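Local coordinates for coenzyme F420-dependent N(5),N(10)-methenyltetrahydromethanopterin reductase-related protein (Desulfurobacterium thermolithotrophum DSM 11699, PDB 6HUZ) that binds the iron-guanylylpyridinol cofactor as a bacterial paralog of [Fe]-hydrogenase and uses tetrahydrofolate derivatives such as methenyl-tetrahydrofolate as substrates, at residues A[24-30]-A[150-155]; A[143-148]-A[158-162]. One frame throughout, in Å; residues are numbered along the deposited sequence.

Contact 1 (A[24-30]-A[150-155]); sequences LGGEPPY and IPGTPQ. With FE9 (iron-guanylyl pyridinol cofactor), chain B.
Y30 lies against the turn 150-153, its CB resting on I150 CG2 at 3.7 Å while the far end of the ring, CE1, meets the methyl CG2 of T153 at 3.6 Å. The carbonyl O of P151 sits at the ring's edge, in its plane, and also receives a CA-H...O contact from Y30. On one face of the ring, toward the rim, lies the carbonyl O of E27. The hydroxyl fixes the ring's far end by donating to G25 O over 2.7 Å, from above the carbonyl plane, and so ties the 24-30 loop back on itself.

At the other end L24 meets two side chains, each crossing it at about a right angle: its CD1 touches I150 CD1 at 3.8 Å, and its CB and CD2 meet the amide of Q155. That amide is folded back by a bend at chi2 (80°), which brings NE2 to L24 O for a 3.1 Å bond at 159°; the acceptor lies in the amide plane. Between these ends the backbones come close. G25 and G26 pass the P154 ring, G26 CA points a nearly straight C-H at G152 O, and a water bridges E27 N to that same oxygen. The close approach and the backbone angles suit glycine at 25, 26 and 152.

T153 OG1 and T153 N both donate to I150 O, so the carbonyl that opens the turn is gripped twice by the residue that ends it. I150 CA stands 3.3 Å from the cofactor oxygen O1F, and P151 CD is also near it; I150 touches methenyltetrahydrofolate as well. Here a type II beta turn, backed by the loop after helix 20-23, forms part of the wall of the FeGP and folate pocket.

Contact 2 (A[143-148]-A[158-162]); sequences STMHPA and HYLIA. With FE9 (iron-guanylyl pyridinol cofactor), chain B.
With chi1 at 66°, T144 OG1 sits between its backbone N and carbonyl carbon, facing the strand 158-162, where it donates to L160 O at 2.7 Å from above the carbonyl plane and accepts a weak bond from A162 N. S143 has OG turned anti to its own N (chi1 -176°) and reaches A162 O along a lone pair. Because H146 N also donates to L160 O, that buried carbonyl is gripped twice; L160 N returns a 2.8 Å bond to H146 O, completing a single antiparallel bridge.

M145 starts away from the strand, but bends at chi2 and chi3 curl its end back, laying CE over the centre of the Y159 ring, 3.6 Å from the centroid. The sulfur stands farther off above the same face, a Met-aromatic contact, and touches I161 CG1; the M145 and I161 side chains lie side by side, pointing the same way.

Past the bridge, H158 points NE2 in its ring plane at A148 O, a 3.2 Å bond that arrives well above the carbonyl plane. A148 CB packs on L160 CD1. The imidazole of H146 is held at both nitrogens: ND1 accepts from A148 N in the ring plane, and NE2 is hydrogen-bonded to D204 OD1. H146 CE1 lies 3.4 Å from the cofactor carbonyl oxygen O2F, while P147 CG approaches the acyl oxygen O18 at 3.2 Å. Strand 141-144 is an outermost strand of the Rossmann-like domain's parallel sheet; just beyond it H146 bridges to strand 158-163, and H146, P147 and A148 line the iron end of the FeGP pocket.

In the fold
The two contacts pair successive parts of one chain region, 143-148 with 158-162 and 150-155 with the distant loop 24-30, so along the sequence they cross. Their centres are about 17 Å apart, and they share no touch beyond adjoining segments. The FeGP cofactor joins them: contact 2 brings H146, P147 and A148 to its iron end, and contact 1 brings I150 and P151. The iron-bound water, 2.2 Å from FE, donates to the pyridinol oxygen O2 of the cofactor. Methenyltetrahydrofolate touches A148 in contact 2 and I150 in contact 1. Both contacts also pack against the second subunit, contact 1 on its S273 and contact 2 on its A266, A269 and S270.

Contact 1 (A[24-30]-A[150-155])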
# COMPACT_ATOMS: atom_id res chain seq x y z
N LEU A 24 -4.15 -3.06 27.87
CA LEU A 24 -4.79 -1.78 27.57
C LEU A 24 -5.35 -1.05 28.79
O LEU A 24 -5.06 0.14 28.94
CB LEU A 24 -5.88 -2.00 26.52
CG LEU A 24 -5.36 -2.52 25.17
CD1 LEU A 24 -6.46 -3.20 24.40
CD2 LEU A 24 -4.74 -1.39 24.32
N GLY A 25 -6.12 -1.73 29.63
CA GLY A 25 -6.69 -1.12 30.83
C GLY A 25 -8.15 -1.44 31.08
O GLY A 25 -8.74 -2.26 30.37
N GLY A 26 -8.71 -0.80 32.09
CA GLY A 26 -10.11 -0.98 32.48
C GLY A 26 -10.37 -2.36 33.07
O GLY A 26 -9.43 -3.07 33.42
N GLU A 27 -11.65 -2.74 33.19
CA GLU A 27 -12.07 -4.03 33.74
C GLU A 27 -13.19 -4.62 32.95
O GLU A 27 -13.97 -3.87 32.38
CB GLU A 27 -12.71 -3.82 35.12
CG GLU A 27 -11.77 -3.35 36.17
CD GLU A 27 -12.47 -3.30 37.51
OE1 GLU A 27 -12.17 -4.18 38.35
OE2 GLU A 27 -13.32 -2.40 37.72
N PRO A 28 -13.35 -5.97 32.98
CA PRO A 28 -14.49 -6.56 32.27
C PRO A 28 -15.77 -6.03 32.89
O PRO A 28 -15.77 -5.55 34.03
CB PRO A 28 -14.29 -8.08 32.45
CG PRO A 28 -13.41 -8.22 33.61
CD PRO A 28 -12.54 -7.00 33.65
N PRO A 29 -16.89 -6.04 32.15
CA PRO A 29 -17.07 -6.58 30.80
C PRO A 29 -16.66 -5.62 29.69
O PRO A 29 -16.90 -4.42 29.76
CB PRO A 29 -18.56 -6.89 30.77
CG PRO A 29 -19.16 -5.76 31.58
CD PRO A 29 -18.16 -5.54 32.70
N TYR A 30 -16.03 -6.17 28.65
CA TYR A 30 -15.55 -5.43 27.50
C TYR A 30 -16.43 -5.74 26.30
O TYR A 30 -17.10 -6.78 26.28
CB TYR A 30 -14.12 -5.87 27.17
CG TYR A 30 -13.10 -5.50 28.22
CD1 TYR A 30 -12.68 -4.18 28.39
CD2 TYR A 30 -12.48 -6.48 29.00
CE1 TYR A 30 -11.69 -3.85 29.30
CE2 TYR A 30 -11.51 -6.15 29.94
CZ TYR A 30 -11.11 -4.83 30.08
OH TYR A 30 -10.13 -4.51 31.00
N ILE A 150 -11.27 -1.41 22.12
CA ILE A 150 -12.11 -2.37 22.81
C ILE A 150 -12.97 -1.57 23.82
O ILE A 150 -12.42 -1.06 24.81
CB ILE A 150 -11.26 -3.46 23.52
CG1 ILE A 150 -10.46 -4.28 22.45
CG2 ILE A 150 -12.15 -4.35 24.41
CD1 ILE A 150 -9.41 -5.26 23.09
N PRO A 151 -14.29 -1.46 23.62
CA PRO A 151 -15.11 -0.71 24.60
C PRO A 151 -14.89 -1.26 26.01
O PRO A 151 -14.94 -2.49 26.21
CB PRO A 151 -16.53 -0.93 24.11
CG PRO A 151 -16.36 -1.06 22.60
CD PRO A 151 -15.15 -1.97 22.52
N GLY A 152 -14.62 -0.34 26.94
CA GLY A 152 -14.35 -0.67 28.34
C GLY A 152 -12.91 -0.37 28.73
O GLY A 152 -12.57 -0.38 29.92
N THR A 153 -12.06 -0.12 27.73
CA THR A 153 -10.67 0.22 27.95
C THR A 153 -10.57 1.77 27.91
O THR A 153 -11.38 2.43 27.26
CB THR A 153 -9.80 -0.40 26.86
OG1 THR A 153 -10.21 0.12 25.60
CG2 THR A 153 -9.89 -1.94 26.84
N PRO A 154 -9.59 2.38 28.60
CA PRO A 154 -9.49 3.85 28.54
C PRO A 154 -9.23 4.38 27.11
O PRO A 154 -9.51 5.54 26.85
CB PRO A 154 -8.31 4.16 29.45
CG PRO A 154 -7.53 2.88 29.54
CD PRO A 154 -8.53 1.79 29.44
N GLN A 155 -8.68 3.54 26.20
CA GLN A 155 -8.38 3.96 24.82
C GLN A 155 -9.66 4.18 24.03
O GLN A 155 -9.65 4.94 23.06
CB GLN A 155 -7.54 2.87 24.06
CG GLN A 155 -6.10 2.71 24.56
CD GLN A 155 -5.96 1.88 25.82
OE1 GLN A 155 -6.92 1.26 26.33
NE2 GLN A 155 -4.76 1.84 26.38
O2 FE9 B . -12.33 -7.98 18.95
FE FE9 B . -13.46 -5.19 17.79
C1F FE9 B . -13.51 -4.77 19.58
O1F FE9 B . -13.55 -4.51 20.68
C2F FE9 B . -12.85 -3.49 17.46
O2F FE9 B . -12.52 -2.42 17.27
C8 FE9 B . -15.27 -4.72 17.44
O18 FE9 B . -15.62 -3.57 17.23
C7 FE9 B . -16.29 -5.84 17.39
C6 FE9 B . -15.59 -7.06 17.91
N1 FE9 B . -14.22 -6.95 18.18
C5 FE9 B . -16.34 -8.30 18.14
C5M FE9 B . -17.80 -8.37 17.79
C4 FE9 B . -15.61 -9.47 18.67
C3 FE9 B . -14.15 -9.35 18.95
C3M FE9 B . -13.34 -10.49 19.51
C2 FE9 B . -13.48 -8.02 18.69
O3P FE9 B . -16.31 -10.63 18.80
P1 FE9 B . -16.86 -11.19 20.21
O1P FE9 B . -16.13 -10.57 21.30
O2P FE9 B . -16.52 -12.77 20.25
O5' FE9 B . -18.42 -10.85 20.23
C5' FE9 B . -19.36 -11.53 19.41
C4' FE9 B . -20.61 -11.73 20.27
O4' FE9 B . -21.66 -12.24 19.47
C1' FE9 B . -22.45 -13.10 20.29
C2' FE9 B . -21.41 -13.84 21.12
O2' FE9 B . -21.94 -14.44 22.31
C3' FE9 B . -20.40 -12.74 21.40
O3' FE9 B . -20.62 -12.09 22.66
N9A FE9 B . -23.32 -13.93 19.44
C4A FE9 B . -24.53 -13.54 19.11
N3A FE9 B . -25.28 -12.47 19.46
C2A FE9 B . -26.54 -12.39 19.00
N2A FE9 B . -27.24 -11.28 19.34
N1A FE9 B . -27.12 -13.32 18.22
C6A FE9 B . -26.49 -14.45 17.86
O6A FE9 B . -27.03 -15.29 17.12
C5A FE9 B . -25.10 -14.62 18.29
N7A FE9 B . -24.14 -15.55 18.14
C8A FE9 B . -23.06 -15.11 18.84
O HOH W 1 -13.35 -0.76 32.50
O HOH W 2 -11.44 -6.09 17.40

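Contact 2 (A[143-148]-A[158-162])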
# COMPACT_ATOMS: atom_id res chain seq x y z
N SER A 143 -24.92 1.92 8.53
CA SER A 143 -23.75 2.70 8.91
C SER A 143 -22.94 1.88 9.91
O SER A 143 -23.03 0.65 9.88
CB SER A 143 -24.17 4.03 9.51
OG SER A 143 -23.07 4.87 9.82
N THR A 144 -22.13 2.52 10.76
CA THR A 144 -21.29 1.80 11.71
C THR A 144 -21.15 2.52 13.03
O THR A 144 -21.34 3.73 13.12
CB THR A 144 -19.77 1.65 11.17
OG1 THR A 144 -19.10 2.93 11.08
CG2 THR A 144 -19.65 0.95 9.82
N MET A 145 -20.78 1.76 14.06
CA MET A 145 -20.48 2.30 15.38
C MET A 145 -19.22 1.53 15.71
O MET A 145 -19.17 0.76 16.66
CB MET A 145 -21.63 2.08 16.38
CG MET A 145 -22.74 3.15 16.26
SD MET A 145 -22.29 4.87 16.63
CE MET A 145 -22.13 4.82 18.34
N HIS A 146 -18.18 1.74 14.86
CA HIS A 146 -16.90 1.05 14.99
C HIS A 146 -16.11 1.70 16.14
O HIS A 146 -15.73 2.87 16.04
CB HIS A 146 -16.13 1.09 13.67
CG HIS A 146 -15.01 0.12 13.62
ND1 HIS A 146 -14.14 -0.03 14.69
CD2 HIS A 146 -14.62 -0.71 12.63
CE1 HIS A 146 -13.25 -0.93 14.31
NE2 HIS A 146 -13.51 -1.38 13.08
N PRO A 147 -15.88 0.94 17.24
CA PRO A 147 -15.14 1.50 18.38
C PRO A 147 -13.67 1.78 18.11
O PRO A 147 -13.11 2.62 18.83
CB PRO A 147 -15.32 0.45 19.47
CG PRO A 147 -15.63 -0.81 18.78
CD PRO A 147 -16.28 -0.47 17.46
N ALA A 148 -13.05 1.08 17.13
CA ALA A 148 -11.62 1.22 16.73
C ALA A 148 -10.83 1.22 18.04
O ALA A 148 -9.97 2.06 18.30
CB ALA A 148 -11.42 2.54 15.99
N HIS A 158 -13.95 7.09 21.26
CA HIS A 158 -14.50 7.60 19.99
C HIS A 158 -15.21 6.49 19.29
O HIS A 158 -15.12 5.33 19.70
CB HIS A 158 -13.26 7.96 19.06
CG HIS A 158 -12.25 6.85 19.10
ND1 HIS A 158 -11.22 6.84 20.03
CD2 HIS A 158 -12.22 5.68 18.41
CE1 HIS A 158 -10.58 5.69 19.85
NE2 HIS A 158 -11.15 4.96 18.90
N TYR A 159 -15.86 6.82 18.20
CA TYR A 159 -16.51 5.86 17.31
C TYR A 159 -16.25 6.32 15.85
O TYR A 159 -16.22 7.53 15.58
CB TYR A 159 -18.02 5.79 17.52
CG TYR A 159 -18.46 5.04 18.75
CD1 TYR A 159 -18.33 3.66 18.84
CD2 TYR A 159 -19.01 5.71 19.84
CE1 TYR A 159 -18.74 2.96 19.96
CE2 TYR A 159 -19.43 5.02 20.97
CZ TYR A 159 -19.29 3.65 21.03
OH TYR A 159 -19.67 2.94 22.14
N LEU A 160 -16.11 5.36 14.93
CA LEU A 160 -15.96 5.63 13.52
C LEU A 160 -17.34 5.34 12.97
O LEU A 160 -17.85 4.22 13.16
CB LEU A 160 -14.91 4.73 12.87
CG LEU A 160 -13.52 4.79 13.48
CD1 LEU A 160 -12.50 4.06 12.57
CD2 LEU A 160 -13.07 6.21 13.69
N ILE A 161 -17.95 6.35 12.32
CA ILE A 161 -19.31 6.31 11.76
C ILE A 161 -19.28 6.46 10.25
O ILE A 161 -18.82 7.48 9.71
CB ILE A 161 -20.22 7.39 12.44
CG1 ILE A 161 -20.33 7.13 13.95
CG2 ILE A 161 -21.63 7.45 11.81
CD1 ILE A 161 -20.75 8.39 14.73
N ALA A 162 -19.76 5.44 9.57
CA ALA A 162 -19.73 5.42 8.10
C ALA A 162 -20.69 6.41 7.46
O ALA A 162 -21.84 6.46 7.83
CB ALA A 162 -20.05 4.01 7.60
O2 FE9 B . -12.33 -7.98 18.95
FE FE9 B . -13.46 -5.19 17.79
C1F FE9 B . -13.51 -4.77 19.58
O1F FE9 B . -13.55 -4.51 20.68
C2F FE9 B . -12.85 -3.49 17.46
O2F FE9 B . -12.52 -2.42 17.27
C8 FE9 B . -15.27 -4.72 17.44
O18 FE9 B . -15.62 -3.57 17.23
C7 FE9 B . -16.29 -5.84 17.39
C6 FE9 B . -15.59 -7.06 17.91
N1 FE9 B . -14.22 -6.95 18.18
C5 FE9 B . -16.34 -8.30 18.14
C5M FE9 B . -17.80 -8.37 17.79
C4 FE9 B . -15.61 -9.47 18.67
C3 FE9 B . -14.15 -9.35 18.95
C3M FE9 B . -13.34 -10.49 19.51
C2 FE9 B . -13.48 -8.02 18.69
O3P FE9 B . -16.31 -10.63 18.80
P1 FE9 B . -16.86 -11.19 20.21
O1P FE9 B . -16.13 -10.57 21.30
O2P FE9 B . -16.52 -12.77 20.25
O5' FE9 B . -18.42 -10.85 20.23
C5' FE9 B . -19.36 -11.53 19.41
C4' FE9 B . -20.61 -11.73 20.27
O4' FE9 B . -21.66 -12.24 19.47
C1' FE9 B . -22.45 -13.10 20.29
C2' FE9 B . -21.41 -13.84 21.12
O2' FE9 B . -21.94 -14.44 22.31
C3' FE9 B . -20.40 -12.74 21.40
O3' FE9 B . -20.62 -12.09 22.66
N9A FE9 B . -23.32 -13.93 19.44
C4A FE9 B . -24.53 -13.54 19.11
N3A FE9 B . -25.28 -12.47 19.46
C2A FE9 B . -26.54 -12.39 19.00
N2A FE9 B . -27.24 -11.28 19.34
N1A FE9 B . -27.12 -13.32 18.22
C6A FE9 B . -26.49 -14.45 17.86
O6A FE9 B . -27.03 -15.29 17.12
C5A FE9 B . -25.10 -14.62 18.29
N7A FE9 B . -24.14 -15.55 18.14
C8A FE9 B . -23.06 -15.11 18.84
O HOH W 2 -11.44 -6.09 17.40